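Local coordinates for protein pyridoxamine 5-phosphate-dependent dehydrase (Escherichia coli, PDB 3B8X) that removes the C3'-hydroxyl of GDP-4-keto-6-deoxy-D-mannose by a combined transamination and deoxygenation reaction, a step on the way to the O-antigen sugar L-colitose, at residues L138-N143 against Q296-S301; D288-D293 against Y384-L389; F306-K311 against N367-G372. The protein carries 1 engineered substitution. All coordinates share one frame; numbering follows the deposited sequence. Where two conformers were deposited one is given.

Contact 1 of 3, residues L138-N143 against Q296-S301; sequences LGNPNN and QETGES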
ATOM      1  N   LEU B 138     -19.328  -9.233  -8.572  1.00  5.93           N
ATOM      2  CA  LEU B 138     -20.064  -9.975  -7.566  1.00 11.33           C
ATOM      3  C   LEU B 138     -19.939 -11.473  -7.707  1.00 23.40           C
ATOM      4  O   LEU B 138     -20.818 -12.216  -7.256  1.00  9.11           O
ATOM      5  CB  LEU B 138     -21.543  -9.599  -7.647  1.00  8.94           C
ATOM      6  CG  LEU B 138     -22.113  -9.007  -6.370  1.00 16.03           C
ATOM      7  CD1 LEU B 138     -21.239  -7.854  -5.892  1.00 11.41           C
ATOM      8  CD2 LEU B 138     -23.567  -8.590  -6.613  1.00  5.00           C
ATOM      9  N   GLY B 139     -18.899 -11.934  -8.375  1.00  3.60           N
ATOM     10  CA  GLY B 139     -18.787 -13.373  -8.477  1.00  2.79           C
ATOM     11  C   GLY B 139     -18.984 -13.815  -9.934  1.00  3.40           C
ATOM     12  O   GLY B 139     -18.627 -14.943 -10.313  1.00  8.87           O
ATOM     13  N   ASN B 140     -19.599 -12.926 -10.697  1.00  8.51           N
ATOM     14  CA  ASN B 140     -19.940 -13.259 -12.066  1.00 17.02           C
ATOM     15  C   ASN B 140     -18.823 -12.954 -13.047  1.00 14.14           C
ATOM     16  O   ASN B 140     -18.530 -11.769 -13.286  1.00 12.55           O
ATOM     17  CB  ASN B 140     -21.167 -12.441 -12.460  1.00 15.34           C
ATOM     18  CG  ASN B 140     -22.106 -13.181 -13.405  1.00 11.06           C
ATOM     19  OD1 ASN B 140     -22.106 -14.425 -13.468  1.00 10.06           O
ATOM     20  ND2 ASN B 140     -22.950 -12.411 -14.118  1.00  6.85           N
ATOM     21  N   PRO B 141     -18.276 -13.986 -13.700  1.00  7.06           N
ATOM     22  CA  PRO B 141     -17.233 -13.730 -14.706  1.00  6.80           C
ATOM     23  C   PRO B 141     -17.829 -13.092 -15.963  1.00 31.89           C
ATOM     24  O   PRO B 141     -19.008 -13.291 -16.314  1.00 18.33           O
ATOM     25  CB  PRO B 141     -16.745 -15.139 -15.089  1.00  7.19           C
ATOM     26  CG  PRO B 141     -17.913 -16.063 -14.830  1.00  9.14           C
ATOM     27  CD  PRO B 141     -18.791 -15.372 -13.766  1.00  7.28           C
ATOM     28  N   ASN B 142     -16.976 -12.367 -16.672  1.00  8.36           N
ATOM     29  CA  ASN B 142     -17.385 -11.787 -17.950  1.00 12.74           C
ATOM     30  C   ASN B 142     -17.461 -12.908 -18.964  1.00 28.84           C
ATOM     31  O   ASN B 142     -16.901 -13.981 -18.740  1.00 10.24           O
ATOM     32  CB  ASN B 142     -16.309 -10.814 -18.421  1.00 13.28           C
ATOM     33  CG  ASN B 142     -16.414  -9.510 -17.737  1.00 15.83           C
ATOM     34  OD1 ASN B 142     -17.093  -8.627 -18.263  1.00  9.19           O
ATOM     35  ND2 ASN B 142     -15.924  -9.428 -16.466  1.00 13.61           N
ATOM     36  N   ASN B 143     -18.095 -12.665 -20.107  1.00 11.42           N
ATOM     37  CA  ASN B 143     -18.066 -13.702 -21.107  1.00 10.56           C
ATOM     38  C   ASN B 143     -16.839 -13.442 -21.933  1.00  7.89           C
ATOM     39  O   ASN B 143     -16.847 -12.601 -22.826  1.00  9.66           O
ATOM     40  CB  ASN B 143     -19.336 -13.759 -21.963  1.00 18.40           C
ATOM     41  CG  ASN B 143     -19.194 -14.741 -23.098  1.00 53.75           C
ATOM     42  OD1 ASN B 143     -18.081 -15.004 -23.535  1.00 28.90           O
ATOM     43  ND2 ASN B 143     -20.299 -15.311 -23.562  1.00 22.77           N
ATOM     44  N   GLN B 296     -28.130 -12.277 -13.531  1.00 16.44           N
ATOM     45  CA  GLN B 296     -28.075 -13.333 -14.520  1.00  9.60           C
ATOM     46  C   GLN B 296     -26.658 -13.855 -14.535  1.00 13.49           C
ATOM     47  O   GLN B 296     -25.723 -13.097 -14.852  1.00 10.04           O
ATOM     48  CB  GLN B 296     -28.347 -12.802 -15.914  1.00 13.82           C
ATOM     49  CG  GLN B 296     -28.094 -13.864 -16.978  1.00 16.86           C
ATOM     50  CD  GLN B 296     -28.296 -13.303 -18.379  1.00 40.09           C
ATOM     51  OE1 GLN B 296     -27.354 -13.227 -19.177  1.00 17.34           O
ATOM     52  NE2 GLN B 296     -29.510 -12.840 -18.660  1.00 17.00           N
ATOM     53  N   GLU B 297     -26.523 -15.146 -14.246  1.00 13.59           N
ATOM     54  CA  GLU B 297     -25.237 -15.821 -14.206  1.00  6.93           C
ATOM     55  C   GLU B 297     -24.580 -16.094 -15.560  1.00 19.25           C
ATOM     56  O   GLU B 297     -25.228 -16.595 -16.477  1.00 15.12           O
ATOM     57  CB  GLU B 297     -25.414 -17.181 -13.514  1.00 10.92           C
ATOM     58  CG  GLU B 297     -24.089 -17.943 -13.345  1.00 18.76           C
ATOM     59  CD  GLU B 297     -24.251 -19.129 -12.448  1.00 23.24           C
ATOM     60  OE1 GLU B 297     -25.379 -19.655 -12.424  1.00 26.95           O
ATOM     61  OE2 GLU B 297     -23.299 -19.519 -11.738  1.00 13.39           O
ATOM     62  N   THR B 298     -23.278 -15.836 -15.635  1.00  9.53           N
ATOM     63  CA  THR B 298     -22.450 -16.169 -16.811  1.00  9.12           C
ATOM     64  C   THR B 298     -21.467 -17.267 -16.310  1.00  7.83           C
ATOM     65  O   THR B 298     -21.029 -17.216 -15.165  1.00 21.54           O
ATOM     66  CB  THR B 298     -21.698 -14.907 -17.297  1.00 10.59           C
ATOM     67  OG1 THR B 298     -22.666 -13.967 -17.775  1.00 13.07           O
ATOM     68  CG2 THR B 298     -20.753 -15.240 -18.460  1.00  5.29           C
ATOM     69  N   GLY B 299     -21.207 -18.319 -17.098  1.00 17.92           N
ATOM     70  CA  GLY B 299     -20.326 -19.424 -16.663  1.00 10.79           C
ATOM     71  C   GLY B 299     -20.744 -19.992 -15.304  1.00 30.71           C
ATOM     72  O   GLY B 299     -21.922 -20.278 -15.058  1.00 18.78           O
ATOM     73  N   GLU B 300     -19.775 -20.169 -14.418  1.00 15.00           N
ATOM     74  CA  GLU B 300     -20.066 -20.625 -13.063  1.00 12.72           C
ATOM     75  C   GLU B 300     -19.653 -19.552 -12.049  1.00  6.47           C
ATOM     76  O   GLU B 300     -18.475 -19.366 -11.765  1.00 19.13           O
ATOM     77  CB  GLU B 300     -19.417 -21.964 -12.776  1.00 18.86           C
ATOM     78  CG  GLU B 300     -20.098 -23.072 -13.553  1.00 14.71           C
ATOM     79  CD  GLU B 300     -19.686 -24.452 -13.096  1.00 99.89           C
ATOM     80  OE1 GLU B 300     -19.283 -24.575 -11.918  1.00 99.89           O
ATOM     81  OE2 GLU B 300     -19.758 -25.403 -13.912  1.00 99.89           O
ATOM     82  N   SER B 301     -20.616 -18.748 -11.644  1.00 19.62           N
ATOM     83  CA  SER B 301     -20.346 -17.651 -10.729  1.00  8.40           C
ATOM     84  C   SER B 301     -19.935 -18.139  -9.342  1.00 11.14           C
ATOM     85  O   SER B 301     -20.317 -19.228  -8.908  1.00  8.23           O
ATOM     86  CB  SER B 301     -21.621 -16.791 -10.651  1.00 13.23           C
ATOM     87  OG  SER B 301     -21.556 -15.769  -9.683  1.00  9.01           O
TER
HETATM   88  O   HOH W   1     -21.101 -11.861 -17.595  1.00 13.41           O
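Asn140 reads the backbone of 296-301 with both ends of its amide. OD1 accepts Thr298 N at 2.8 Å in an almost straight bond (174°), using a lone pair in the carbonyl plane. ND2 gives a more bent bond to Gln296 O (2.9 Å) and also serves Thr113 O, a set of partners that fixes which end of the amide is oxygen and which nitrogen. One water joins the loops a second time, donating to Pro141 O and to Thr298 OG1 (2.6 Å from the water oxygen). OG1 sits beside the backbone N of Thr298 (chi1 -66°), which turns CG2 toward Pro141 O and the CB of Asn143. The remaining contacts set carbon against carbonyl oxygen: Pro141 CD rests 3.2 Å from Thr298 O, and Ser301 CA makes a CA-H...O contact with Gly139 O (3.2 Å). Ser301 OG is hydrogen-bonded to Trp303 N. Within 296-301, Glu297 OE2 accepts Ser301 N at 2.8 Å and forms a salt bridge with Arg276 of helix 255-286. The contact ties the loop between strand 129-135 and helix 144-151, where Asn143 caps the N-terminus through OD1 to Glu146 N, to the loop joining strands 292-293 and 305-310, with Phe170 of strand 169-170 against Thr298.

Contact 2 of 3, residues D288-D293 against Y384-L389; sequences DHPYLD and YLREVL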
ATOM      1  N   ASP B 288     -39.341 -15.462  -9.612  1.00 26.56           N
ATOM      2  CA  ASP B 288     -40.444 -14.707 -10.181  1.00 53.65           C
ATOM      3  C   ASP B 288     -40.814 -13.565  -9.258  1.00 22.39           C
ATOM      4  O   ASP B 288     -41.983 -13.268  -9.040  1.00 34.38           O
ATOM      5  CB  ASP B 288     -41.648 -15.607 -10.419  1.00 99.89           C
ATOM      6  CG  ASP B 288     -41.468 -16.497 -11.623  1.00 99.89           C
ATOM      7  OD1 ASP B 288     -41.361 -15.950 -12.750  1.00 99.89           O
ATOM      8  OD2 ASP B 288     -41.418 -17.735 -11.419  1.00 65.10           O
ATOM      9  N   HIS B 289     -39.819 -12.927  -8.687  1.00 14.25           N
ATOM     10  CA  HIS B 289     -40.160 -11.885  -7.772  1.00 12.74           C
ATOM     11  C   HIS B 289     -40.939 -10.829  -8.523  1.00 16.47           C
ATOM     12  O   HIS B 289     -40.620 -10.514  -9.688  1.00 19.71           O
ATOM     13  CB  HIS B 289     -38.922 -11.332  -7.080  1.00  9.24           C
ATOM     14  CG  HIS B 289     -39.233 -10.610  -5.809  1.00  6.41           C
ATOM     15  ND1 HIS B 289     -39.752  -9.338  -5.801  1.00 17.22           N
ATOM     16  CD2 HIS B 289     -39.172 -11.006  -4.517  1.00 21.06           C
ATOM     17  CE1 HIS B 289     -39.946  -8.959  -4.551  1.00 15.42           C
ATOM     18  NE2 HIS B 289     -39.610  -9.954  -3.754  1.00  9.50           N
ATOM     19  N   PRO B 290     -41.997 -10.329  -7.883  1.00 18.43           N
ATOM     20  CA  PRO B 290     -42.876  -9.341  -8.505  1.00  9.20           C
ATOM     21  C   PRO B 290     -42.237  -7.985  -8.685  1.00 29.22           C
ATOM     22  O   PRO B 290     -42.714  -7.208  -9.488  1.00 26.35           O
ATOM     23  CB  PRO B 290     -44.040  -9.202  -7.508  1.00 21.60           C
ATOM     24  CG  PRO B 290     -43.409  -9.536  -6.187  1.00 22.88           C
ATOM     25  CD  PRO B 290     -42.490 -10.699  -6.540  1.00 21.51           C
ATOM     26  N   TYR B 291     -41.214  -7.650  -7.914  1.00 23.84           N
ATOM     27  CA  TYR B 291     -40.635  -6.319  -8.103  1.00 12.00           C
ATOM     28  C   TYR B 291     -39.118  -6.230  -8.068  1.00 15.34           C
ATOM     29  O   TYR B 291     -38.557  -5.123  -8.065  1.00 17.29           O
ATOM     30  CB  TYR B 291     -41.275  -5.276  -7.178  1.00 33.34           C
ATOM     31  CG  TYR B 291     -41.151  -5.576  -5.700  1.00 34.97           C
ATOM     32  CD1 TYR B 291     -39.976  -5.284  -5.000  1.00 22.01           C
ATOM     33  CD2 TYR B 291     -42.228  -6.107  -4.997  1.00 15.72           C
ATOM     34  CE1 TYR B 291     -39.886  -5.494  -3.612  1.00 17.15           C
ATOM     35  CE2 TYR B 291     -42.127  -6.381  -3.618  1.00 10.67           C
ATOM     36  CZ  TYR B 291     -40.979  -6.034  -2.938  1.00  7.93           C
ATOM     37  OH  TYR B 291     -40.902  -6.309  -1.598  1.00 14.86           O
ATOM     38  N   LEU B 292     -38.462  -7.383  -8.010  1.00 15.27           N
ATOM     39  CA  LEU B 292     -37.011  -7.362  -7.966  1.00 15.34           C
ATOM     40  C   LEU B 292     -36.374  -8.304  -8.964  1.00 12.30           C
ATOM     41  O   LEU B 292     -36.789  -9.466  -9.029  1.00 12.59           O
ATOM     42  CB  LEU B 292     -36.511  -7.733  -6.578  1.00 18.44           C
ATOM     43  CG  LEU B 292     -36.982  -6.936  -5.363  1.00 12.57           C
ATOM     44  CD1 LEU B 292     -36.524  -7.696  -4.084  1.00 15.33           C
ATOM     45  CD2 LEU B 292     -36.338  -5.636  -5.391  1.00  8.16           C
ATOM     46  N   ASP B 293     -35.366  -7.797  -9.699  1.00  9.38           N
ATOM     47  CA  ASP B 293     -34.604  -8.660 -10.612  1.00  7.67           C
ATOM     48  C   ASP B 293     -33.334  -9.124  -9.930  1.00 24.30           C
ATOM     49  O   ASP B 293     -32.764  -8.415  -9.103  1.00 10.32           O
ATOM     50  CB  ASP B 293     -34.210  -7.899 -11.888  1.00 20.43           C
ATOM     51  CG  ASP B 293     -35.352  -7.803 -12.871  1.00 16.90           C
ATOM     52  OD1 ASP B 293     -35.928  -8.878 -13.152  1.00 20.03           O
ATOM     53  OD2 ASP B 293     -35.718  -6.670 -13.290  1.00 18.19           O
ATOM     54  N   TYR B 384     -36.069 -15.952   5.040  1.00 10.40           N
ATOM     55  CA  TYR B 384     -36.377 -14.763   5.805  1.00 13.79           C
ATOM     56  C   TYR B 384     -36.353 -13.573   4.858  1.00 17.54           C
ATOM     57  O   TYR B 384     -37.281 -12.750   4.809  1.00 12.50           O
ATOM     58  CB  TYR B 384     -35.329 -14.631   6.932  1.00 14.71           C
ATOM     59  CG  TYR B 384     -35.527 -13.482   7.893  1.00 20.48           C
ATOM     60  CD1 TYR B 384     -36.778 -13.203   8.456  1.00 25.37           C
ATOM     61  CD2 TYR B 384     -34.449 -12.658   8.241  1.00 99.89           C
ATOM     62  CE1 TYR B 384     -36.947 -12.118   9.351  1.00 24.96           C
ATOM     63  CE2 TYR B 384     -34.607 -11.582   9.119  1.00 99.89           C
ATOM     64  CZ  TYR B 384     -35.858 -11.310   9.673  1.00 99.89           C
ATOM     65  OH  TYR B 384     -36.019 -10.241  10.545  1.00 46.94           O
ATOM     66  N   LEU B 385     -35.270 -13.489   4.095  1.00 14.72           N
ATOM     67  CA  LEU B 385     -35.088 -12.399   3.146  1.00 19.48           C
ATOM     68  C   LEU B 385     -36.272 -12.313   2.180  1.00 11.04           C
ATOM     69  O   LEU B 385     -36.824 -11.220   1.967  1.00 15.73           O
ATOM     70  CB  LEU B 385     -33.773 -12.603   2.415  1.00 10.97           C
ATOM     71  CG  LEU B 385     -33.459 -11.756   1.186  1.00 11.17           C
ATOM     72  CD1 LEU B 385     -32.927 -10.418   1.640  1.00  8.21           C
ATOM     73  CD2 LEU B 385     -32.353 -12.517   0.495  1.00  5.20           C
ATOM     74  N   ARG B 386     -36.719 -13.480   1.696  1.00 14.41           N
ATOM     75  CA  ARG B 386     -37.894 -13.574   0.815  1.00  8.51           C
ATOM     76  C   ARG B 386     -39.217 -13.096   1.451  1.00 13.78           C
ATOM     77  O   ARG B 386     -40.050 -12.462   0.782  1.00 19.28           O
ATOM     78  CB  ARG B 386     -37.986 -14.957   0.171  1.00 12.68           C
ATOM     79  CG  ARG B 386     -39.034 -15.117  -0.930  1.00 19.06           C
ATOM     80  CD  ARG B 386     -38.760 -14.308  -2.179  1.00 17.66           C
ATOM     81  NE  ARG B 386     -39.886 -14.329  -3.125  1.00 17.55           N
ATOM     82  CZ  ARG B 386     -40.970 -13.552  -3.044  1.00 24.17           C
ATOM     83  NH1 ARG B 386     -41.177 -12.733  -2.021  1.00 15.37           N
ATOM     84  NH2 ARG B 386     -41.897 -13.623  -3.976  1.00 20.03           N
ATOM     85  N   GLU B 387     -39.385 -13.340   2.753  1.00  8.83           N
ATOM     86  CA  GLU B 387     -40.544 -12.869   3.500  0.50 19.34           C
ATOM     87  C   GLU B 387     -40.461 -11.351   3.702  1.00 35.49           C
ATOM     88  O   GLU B 387     -41.435 -10.637   3.645  1.00 12.66           O
ATOM     89  CB  GLU B 387     -40.577 -13.538   4.873  0.50 38.37           C
ATOM     90  CG  GLU B 387     -41.713 -13.060   5.758  0.50 67.40           C
ATOM     91  CD  GLU B 387     -43.057 -13.549   5.257  0.50 57.19           C
ATOM     92  OE1 GLU B 387     -43.067 -14.542   4.500  0.50 99.89           O
ATOM     93  OE2 GLU B 387     -44.095 -12.943   5.605  0.50 20.96           O
ATOM     94  N   VAL B 388     -39.273 -10.846   3.962  1.00 14.33           N
ATOM     95  CA  VAL B 388     -39.091  -9.403   4.161  1.00 18.31           C
ATOM     96  C   VAL B 388     -39.336  -8.599   2.869  1.00 29.78           C
ATOM     97  O   VAL B 388     -39.918  -7.512   2.894  1.00 27.90           O
ATOM     98  CB  VAL B 388     -37.647  -9.133   4.621  1.00 28.10           C
ATOM     99  CG1 VAL B 388     -37.361  -7.662   4.778  1.00 14.93           C
ATOM    100  CG2 VAL B 388     -37.345  -9.907   5.898  1.00 27.45           C
ATOM    101  N   LEU B 389     -38.845  -9.113   1.748  1.00 20.71           N
ATOM    102  CA  LEU B 389     -38.993  -8.461   0.453  1.00 15.47           C
ATOM    103  C   LEU B 389     -40.215  -9.038  -0.271  1.00 14.89           C
ATOM    104  O   LEU B 389     -40.134  -9.545  -1.389  1.00 22.87           O
ATOM    105  CB  LEU B 389     -37.733  -8.701  -0.364  1.00 11.38           C
ATOM    106  CG  LEU B 389     -36.510  -8.098   0.328  1.00 19.88           C
ATOM    107  CD1 LEU B 389     -35.246  -8.640  -0.316  1.00  6.55           C
ATOM    108  CD2 LEU B 389     -36.524  -6.584   0.181  1.00 15.35           C
TER
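His289 overlaps the guanidinium of Arg386, its CD2 lying 3.4 Å above the centre of that group. The two planes are 48° apart, so the ring leans on the guanidinium by one corner and does not stack flat. Arg386 arrives there because its chain bends at chi2 (66°), and its NE makes a weak hydrogen bond to Lys285 O. Its own segment does much to set the imidazole of His289. Pro290 CD and Leu292 CD1 lie against opposite faces near the rim, CE1 lies 3.3 Å above the plane of the Tyr291 ring, over its centre, and ND1 accepts Tyr291 N at 3.1 Å. With ND1 used as an acceptor, NE2 is left to donate to Leu389 O, which approaches at the ring edge. That bond refines to a very short length, best treated with caution. Leu389 is the first residue to leave the helix, so this bond meets a carbonyl at the helix's C-terminal end, where the nearby guanidinium charge would probably be favourable too. Tyr291 OH lies close to the Leu389 carbonyl but bonds instead to Lys390 O. Beside these polar groups, Leu292 CD1 meets Leu389 CB at 4.0 Å, the two side chains crossing at about a right angle. Both leucines also touch Leu321 of helix 318-328 and Phe308 of strand 305-310. The contact therefore seats the end of the C-terminal helix 379-388 on the edge strand 292-293 and its preceding turn, with Phe286 of helix 255-286 against Arg386.

Contact 3 of 3, residues F306-K311 against N367-G372; sequences FSFIIK and NGLFVG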
ATOM      1  N   PHE B 306     -25.680 -11.391  -3.121  1.00 12.11           N
ATOM      2  CA  PHE B 306     -26.941 -11.481  -3.847  1.00 11.98           C
ATOM      3  C   PHE B 306     -27.518 -10.114  -4.177  1.00  3.78           C
ATOM      4  O   PHE B 306     -28.088  -9.434  -3.298  1.00  9.91           O
ATOM      5  CB  PHE B 306     -27.919 -12.232  -2.936  1.00  9.81           C
ATOM      6  CG  PHE B 306     -27.544 -13.659  -2.735  1.00 14.51           C
ATOM      7  CD1 PHE B 306     -27.482 -14.212  -1.456  1.00 20.71           C
ATOM      8  CD2 PHE B 306     -27.193 -14.436  -3.842  1.00 12.63           C
ATOM      9  CE1 PHE B 306     -27.187 -15.565  -1.292  1.00 10.61           C
ATOM     10  CE2 PHE B 306     -26.861 -15.788  -3.705  1.00  7.14           C
ATOM     11  CZ  PHE B 306     -26.817 -16.327  -2.410  1.00  3.89           C
ATOM     12  N   SER B 307     -27.446  -9.734  -5.456  1.00 11.05           N
ATOM     13  CA  SER B 307     -27.932  -8.433  -5.868  1.00  6.42           C
ATOM     14  C   SER B 307     -29.424  -8.457  -6.177  1.00  5.59           C
ATOM     15  O   SER B 307     -29.984  -9.497  -6.526  1.00 10.37           O
ATOM     16  CB  SER B 307     -27.214  -8.012  -7.157  1.00  8.38           C
ATOM     17  OG  SER B 307     -27.579  -8.887  -8.217  1.00  9.79           O
ATOM     18  N   PHE B 308     -30.023  -7.271  -6.062  1.00 11.47           N
ATOM     19  CA  PHE B 308     -31.417  -7.018  -6.432  1.00 17.02           C
ATOM     20  C   PHE B 308     -31.468  -5.700  -7.169  1.00 12.27           C
ATOM     21  O   PHE B 308     -30.669  -4.796  -6.901  1.00 13.57           O
ATOM     22  CB  PHE B 308     -32.280  -6.801  -5.211  1.00 14.39           C
ATOM     23  CG  PHE B 308     -32.508  -8.026  -4.421  1.00 11.22           C
ATOM     24  CD1 PHE B 308     -32.096  -8.073  -3.110  1.00  9.79           C
ATOM     25  CD2 PHE B 308     -33.116  -9.135  -4.991  1.00 12.62           C
ATOM     26  CE1 PHE B 308     -32.305  -9.187  -2.345  1.00 17.46           C
ATOM     27  CE2 PHE B 308     -33.303 -10.282  -4.228  1.00 20.06           C
ATOM     28  CZ  PHE B 308     -32.889 -10.299  -2.899  1.00 14.90           C
ATOM     29  N   ILE B 309     -32.391  -5.619  -8.123  1.00 16.64           N
ATOM     30  CA  ILE B 309     -32.636  -4.403  -8.876  1.00 16.03           C
ATOM     31  C   ILE B 309     -34.158  -4.296  -9.006  1.00 13.50           C
ATOM     32  O   ILE B 309     -34.849  -5.234  -9.425  1.00 17.17           O
ATOM     33  CB  ILE B 309     -31.899  -4.349 -10.250  1.00  9.01           C
ATOM     34  CG1 ILE B 309     -30.445  -3.965 -10.019  1.00 22.23           C
ATOM     35  CG2 ILE B 309     -32.434  -3.166 -11.088  1.00 23.50           C
ATOM     36  CD1 ILE B 309     -29.533  -4.448 -11.078  1.00 28.95           C
ATOM     37  N   ILE B 310     -34.668  -3.158  -8.555  1.00  8.94           N
ATOM     38  CA  ILE B 310     -36.083  -2.883  -8.564  1.00 17.46           C
ATOM     39  C   ILE B 310     -36.524  -2.741 -10.001  1.00 24.01           C
ATOM     40  O   ILE B 310     -35.917  -2.016 -10.795  1.00 20.02           O
ATOM     41  CB  ILE B 310     -36.374  -1.587  -7.790  1.00  9.43           C
ATOM     42  CG1 ILE B 310     -35.931  -1.720  -6.332  1.00  6.77           C
ATOM     43  CG2 ILE B 310     -37.846  -1.168  -7.874  1.00 19.83           C
ATOM     44  CD1 ILE B 310     -36.208  -0.465  -5.462  1.00 10.38           C
ATOM     45  N   LYS B 311     -37.573  -3.481 -10.327  1.00 17.50           N
ATOM     46  CA  LYS B 311     -38.171  -3.470 -11.653  1.00 21.70           C
ATOM     47  C   LYS B 311     -38.820  -2.107 -11.942  1.00 24.19           C
ATOM     48  O   LYS B 311     -39.568  -1.539 -11.116  1.00 24.55           O
ATOM     49  CB  LYS B 311     -39.237  -4.561 -11.731  1.00  5.19           C
ATOM     50  CG  LYS B 311     -38.675  -5.974 -11.803  1.00  5.09           C
ATOM     51  CD  LYS B 311     -39.775  -7.023 -11.683  1.00 28.57           C
ATOM     52  CE  LYS B 311     -39.380  -8.329 -12.366  1.00 22.88           C
ATOM     53  NZ  LYS B 311     -39.716  -9.488 -11.510  1.00 18.47           N
ATOM     54  N   ASN B 367     -31.678   1.977  -8.251  1.00 11.53           N
ATOM     55  CA  ASN B 367     -32.534   0.847  -7.931  1.00 11.05           C
ATOM     56  C   ASN B 367     -31.892  -0.430  -7.433  1.00 19.68           C
ATOM     57  O   ASN B 367     -32.605  -1.416  -7.196  1.00 14.82           O
ATOM     58  CB  ASN B 367     -33.400   0.542  -9.155  1.00 17.42           C
ATOM     59  CG  ASN B 367     -34.282   1.721  -9.530  1.00 19.17           C
ATOM     60  OD1 ASN B 367     -35.165   2.065  -8.756  1.00 18.43           O
ATOM     61  ND2 ASN B 367     -33.959   2.432 -10.620  1.00 15.75           N
ATOM     62  N   GLY B 368     -30.570  -0.396  -7.261  1.00 20.84           N
ATOM     63  CA  GLY B 368     -29.825  -1.585  -6.855  1.00 14.42           C
ATOM     64  C   GLY B 368     -29.221  -1.643  -5.469  1.00 17.13           C
ATOM     65  O   GLY B 368     -28.901  -0.617  -4.853  1.00 13.79           O
ATOM     66  N   LEU B 369     -29.006  -2.877  -5.018  1.00 18.71           N
ATOM     67  CA  LEU B 369     -28.412  -3.131  -3.694  1.00  9.96           C
ATOM     68  C   LEU B 369     -28.012  -4.610  -3.617  1.00 14.87           C
ATOM     69  O   LEU B 369     -28.387  -5.420  -4.462  1.00 11.43           O
ATOM     70  CB  LEU B 369     -29.453  -2.838  -2.591  1.00 12.32           C
ATOM     71  CG  LEU B 369     -30.567  -3.912  -2.383  1.00  9.19           C
ATOM     72  CD1 LEU B 369     -30.902  -4.185  -0.943  1.00 19.08           C
ATOM     73  CD2 LEU B 369     -31.800  -3.692  -3.235  1.00 20.20           C
ATOM     74  N   PHE B 370     -27.303  -4.999  -2.568  1.00 11.19           N
ATOM     75  CA  PHE B 370     -27.060  -6.410  -2.434  1.00  5.54           C
ATOM     76  C   PHE B 370     -27.020  -6.867  -0.999  1.00  6.70           C
ATOM     77  O   PHE B 370     -26.810  -6.058  -0.111  1.00  9.59           O
ATOM     78  CB  PHE B 370     -25.893  -6.921  -3.299  1.00 21.41           C
ATOM     79  CG  PHE B 370     -24.534  -6.698  -2.704  1.00 12.02           C
ATOM     80  CD1 PHE B 370     -23.974  -7.629  -1.842  1.00 10.27           C
ATOM     81  CD2 PHE B 370     -23.775  -5.587  -3.087  1.00 28.66           C
ATOM     82  CE1 PHE B 370     -22.695  -7.463  -1.321  1.00 13.92           C
ATOM     83  CE2 PHE B 370     -22.491  -5.381  -2.583  1.00 14.73           C
ATOM     84  CZ  PHE B 370     -21.953  -6.316  -1.671  1.00 30.96           C
ATOM     85  N   VAL B 371     -27.295  -8.151  -0.795  1.00  6.45           N
ATOM     86  CA  VAL B 371     -27.253  -8.750   0.528  1.00 10.20           C
ATOM     87  C   VAL B 371     -26.199  -9.819   0.523  1.00 13.38           C
ATOM     88  O   VAL B 371     -25.618 -10.129  -0.504  1.00  9.47           O
ATOM     89  CB  VAL B 371     -28.611  -9.259   1.054  1.00  7.37           C
ATOM     90  CG1 VAL B 371     -29.616  -8.046   1.136  1.00  2.69           C
ATOM     91  CG2 VAL B 371     -29.146 -10.439   0.220  1.00 15.40           C
ATOM     92  N   GLY B 372     -25.869 -10.361   1.679  1.00 19.22           N
ATOM     93  CA  GLY B 372     -24.752 -11.256   1.623  1.00  1.98           C
ATOM     94  C   GLY B 372     -24.868 -12.702   1.172  1.00 10.18           C
ATOM     95  O   GLY B 372     -25.910 -13.356   1.233  1.00  7.43           O
TER
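Leu369 O accepts Phe308 N at 2.9 Å, nearly along the C=O axis, and has a CA-H...O contact from Ser307 CA (3.4 Å). Phe308 O takes Leu369 N (3.2 Å) and a CA-H...O contact from Gly368 CA. The ladder continues with Phe306 and Val371, which exchange two 2.9 Å bonds, Phe306 N to Val371 O and Val371 N to Phe306 O; Ile310 N closes the other end on Asn367 O. Phe306-Val371 and Phe308-Leu369 are thus hydrogen-bonded antiparallel pairs, alternating with the non-hydrogen-bonded pairs Ser307-Phe370 and Ile309-Gly368. The short axes run 153° apart.

One face carries Phe306, Phe308, Leu369 and Val371. Leu369 CD2 lies 3.7 Å from Phe308 CB and near the plane of the Phe308 ring, at its edge, and Val371 CG2, placed between backbone N and carbonyl carbon by its rotamer (CG1 at chi1 -60°), meets Phe306 CB at 3.8 Å. The Phe306 ring stacks on Phe282 of helix 255-286, Leu325 of helix 318-328 touches Leu369 and Val371, and Phe238 of the second subunit packs on Leu369. Ser307, Ile309 and Phe370 stand on the other face; the side chain of Phe370 is about 5 Å from the bound GDP-perosamine-cofactor adduct. This is the central strand pair of a four-stranded antiparallel sheet backed by helices, as in the small C-terminal domain of fold type I aminotransferases.

Contact 3 is the buried core of the small sheet, held by repeated backbone bonds and apolar side chains. Contacts 1 and 2 are only partly buried and rely more on side chains: in contact 1 an asparagine amide and a water serve two loops, in contact 2 a histidine meets a helix end. Contacts 2 and 3 share the sheet, since strand 292-293 pairs with strand 305-310, and contact 3 is nested within the chain loop closed by contact 2. The centre of contact 1 is about 16 Å from that of contact 3, which it touches through Leu138 CD2 and Ser307 CB; it joins the loop after strand 129-135 of the large sheet to a loop of the small one.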